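Side-chain contact in amidohydrolase 3 domain-containing protein (Pyrococcus furiosus, PDB 3ICJ), which is an uncharacterized zinc-binding member of the amidohydrolase family that probably hydrolyses carbon-nitrogen bonds other than peptide bonds: residues W403-R408 with R452-P457. Numbering follows the deposited sequence.
Sequences WWIVNR and RYVVDP
I405 and V454 meet methyl to methyl: I405 CG2 lies 3.9 Å from V454 CG1, and the two side chains cross at about a right angle. Both methyls are anti to their own backbone N (V454 chi1 178°), which extends each branch into the space between the segments while the ethyl arm of I405 runs off beside its own N. A second apolar pair lies one residue further along each segment, where V406 CG2 approaches V455 CG1 at 4.3 Å. This separation makes it a looser touch than the first. The two pairs bury 115 Å² in total, and the nearest CA atoms, those of I405 and V454, are 7.7 Å apart, so methyl groups rather than backbones bridge the segments.

Within each segment, flat groups pack against their own neighbours. W404, the N-cap residue of helix 405-413, places CD1 3.6 Å above the ring plane of W403, toward its rim. Its own indole has R408 CZ 4.1 Å above one face. The guanidinium is anchored further by a salt bridge to D316 and by hydrogen bonds to the carbonyls of L303 and G304. Within 452-457, P457 CG sits 3.8 Å above the centre of the Y453 ring.

I405 is buried and also touches L303, whereas V455 is exposed, so the contact grades from interior to surface. The side chain of I405 is about 10 Å from that of zinc ligand H373, too far for a direct part in the metal site. In the fold, probably the C-terminal part of the family's β/α barrel, with parallel strands 346-349 to 429-431, the contact joins the start of helix 405-413, just after helix 398-401, to the loop between helices 442-451 and 463-477, with V406 also on A414 and V454 on Y418.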
# COMPACT_ATOMS: atom_id res chain seq x y z
N TRP A 403 8.23 -0.84 17.19
CA TRP A 403 8.45 -1.17 18.60
C TRP A 403 8.75 0.09 19.43
O TRP A 403 8.61 0.09 20.66
CB TRP A 403 9.61 -2.19 18.74
CG TRP A 403 10.92 -1.68 18.15
CD1 TRP A 403 11.40 -1.92 16.89
CD2 TRP A 403 11.90 -0.82 18.79
NE1 TRP A 403 12.60 -1.27 16.71
CE2 TRP A 403 12.93 -0.59 17.85
CE3 TRP A 403 12.00 -0.23 20.06
CZ2 TRP A 403 14.06 0.20 18.14
CZ3 TRP A 403 13.11 0.57 20.34
CH2 TRP A 403 14.13 0.77 19.39
N TRP A 404 9.16 1.16 18.75
CA TRP A 404 9.59 2.41 19.38
C TRP A 404 8.46 3.41 19.65
O TRP A 404 8.73 4.57 20.00
CB TRP A 404 10.69 3.05 18.52
CG TRP A 404 10.45 2.90 17.05
CD1 TRP A 404 11.17 2.14 16.17
CD2 TRP A 404 9.39 3.51 16.29
NE1 TRP A 404 10.62 2.25 14.91
CE2 TRP A 404 9.53 3.08 14.96
CE3 TRP A 404 8.34 4.38 16.61
CZ2 TRP A 404 8.65 3.48 13.94
CZ3 TRP A 404 7.47 4.78 15.61
CH2 TRP A 404 7.63 4.33 14.29
N ILE A 405 7.20 2.98 19.49
CA ILE A 405 6.02 3.86 19.69
C ILE A 405 5.99 4.53 21.07
O ILE A 405 5.85 5.76 21.16
CB ILE A 405 4.67 3.13 19.44
CG1 ILE A 405 4.45 2.94 17.94
CG2 ILE A 405 3.47 3.93 20.05
CD1 ILE A 405 3.61 4.01 17.27
N VAL A 406 6.16 3.73 22.13
CA VAL A 406 6.21 4.28 23.49
C VAL A 406 7.37 5.28 23.67
O VAL A 406 7.18 6.30 24.30
CB VAL A 406 6.20 3.17 24.59
CG1 VAL A 406 6.47 3.77 25.99
CG2 VAL A 406 4.86 2.44 24.60
N ASN A 407 8.53 5.00 23.08
CA ASN A 407 9.63 5.95 23.10
C ASN A 407 9.28 7.30 22.48
O ASN A 407 9.66 8.33 23.02
CB ASN A 407 10.90 5.39 22.43
CG ASN A 407 11.51 4.23 23.20
OD1 ASN A 407 11.20 4.01 24.37
ND2 ASN A 407 12.39 3.49 22.53
N ARG A 408 8.53 7.29 21.37
CA ARG A 408 8.16 8.54 20.66
C ARG A 408 7.11 9.37 21.38
O ARG A 408 7.21 10.60 21.40
CB ARG A 408 7.64 8.24 19.24
CG ARG A 408 8.66 7.63 18.30
CD ARG A 408 9.74 8.64 17.89
NE ARG A 408 10.60 8.07 16.86
CZ ARG A 408 11.64 7.28 17.11
NH1 ARG A 408 12.36 6.79 16.11
NH2 ARG A 408 11.95 6.95 18.36
N ARG A 452 -1.24 -9.30 18.22
CA ARG A 452 -0.39 -8.22 18.74
C ARG A 452 -1.17 -6.93 19.07
O ARG A 452 -2.26 -6.71 18.56
CB ARG A 452 0.76 -7.90 17.76
CG ARG A 452 1.81 -9.03 17.56
CD ARG A 452 2.72 -9.25 18.80
NE ARG A 452 3.35 -8.00 19.26
CZ ARG A 452 4.54 -7.55 18.85
NH1 ARG A 452 5.25 -8.23 17.95
NH2 ARG A 452 5.02 -6.42 19.34
N TYR A 453 -0.59 -6.10 19.93
CA TYR A 453 -1.15 -4.81 20.36
C TYR A 453 -0.00 -3.88 20.77
O TYR A 453 1.09 -4.35 21.10
CB TYR A 453 -2.14 -5.02 21.52
CG TYR A 453 -1.58 -5.88 22.62
CD1 TYR A 453 -0.77 -5.33 23.61
CD2 TYR A 453 -1.81 -7.26 22.65
CE1 TYR A 453 -0.21 -6.11 24.59
CE2 TYR A 453 -1.25 -8.06 23.66
CZ TYR A 453 -0.46 -7.46 24.62
OH TYR A 453 0.11 -8.21 25.63
N VAL A 454 -0.24 -2.57 20.76
CA VAL A 454 0.79 -1.64 21.23
C VAL A 454 0.88 -1.69 22.75
O VAL A 454 1.93 -2.06 23.30
CB VAL A 454 0.56 -0.20 20.71
CG1 VAL A 454 1.62 0.75 21.26
CG2 VAL A 454 0.58 -0.21 19.18
N VAL A 455 -0.22 -1.34 23.42
CA VAL A 455 -0.35 -1.43 24.87
C VAL A 455 -1.67 -2.06 25.33
O VAL A 455 -1.71 -2.71 26.38
CB VAL A 455 -0.22 -0.04 25.57
CG1 VAL A 455 1.25 0.40 25.61
CG2 VAL A 455 -1.11 1.01 24.90
N ASP A 456 -2.75 -1.91 24.54
CA ASP A 456 -4.06 -2.40 24.96
C ASP A 456 -4.47 -3.67 24.24
O ASP A 456 -4.81 -3.63 23.04
CB ASP A 456 -5.12 -1.29 24.79
CG ASP A 456 -6.53 -1.72 25.23
OD1 ASP A 456 -6.72 -2.78 25.90
OD2 ASP A 456 -7.47 -0.98 24.91
N PRO A 457 -4.49 -4.82 24.97
CA PRO A 457 -4.86 -6.07 24.30
C PRO A 457 -6.30 -6.05 23.77
O PRO A 457 -6.62 -6.80 22.85
CB PRO A 457 -4.70 -7.12 25.38
CG PRO A 457 -3.76 -6.50 26.38
CD PRO A 457 -4.10 -5.06 26.37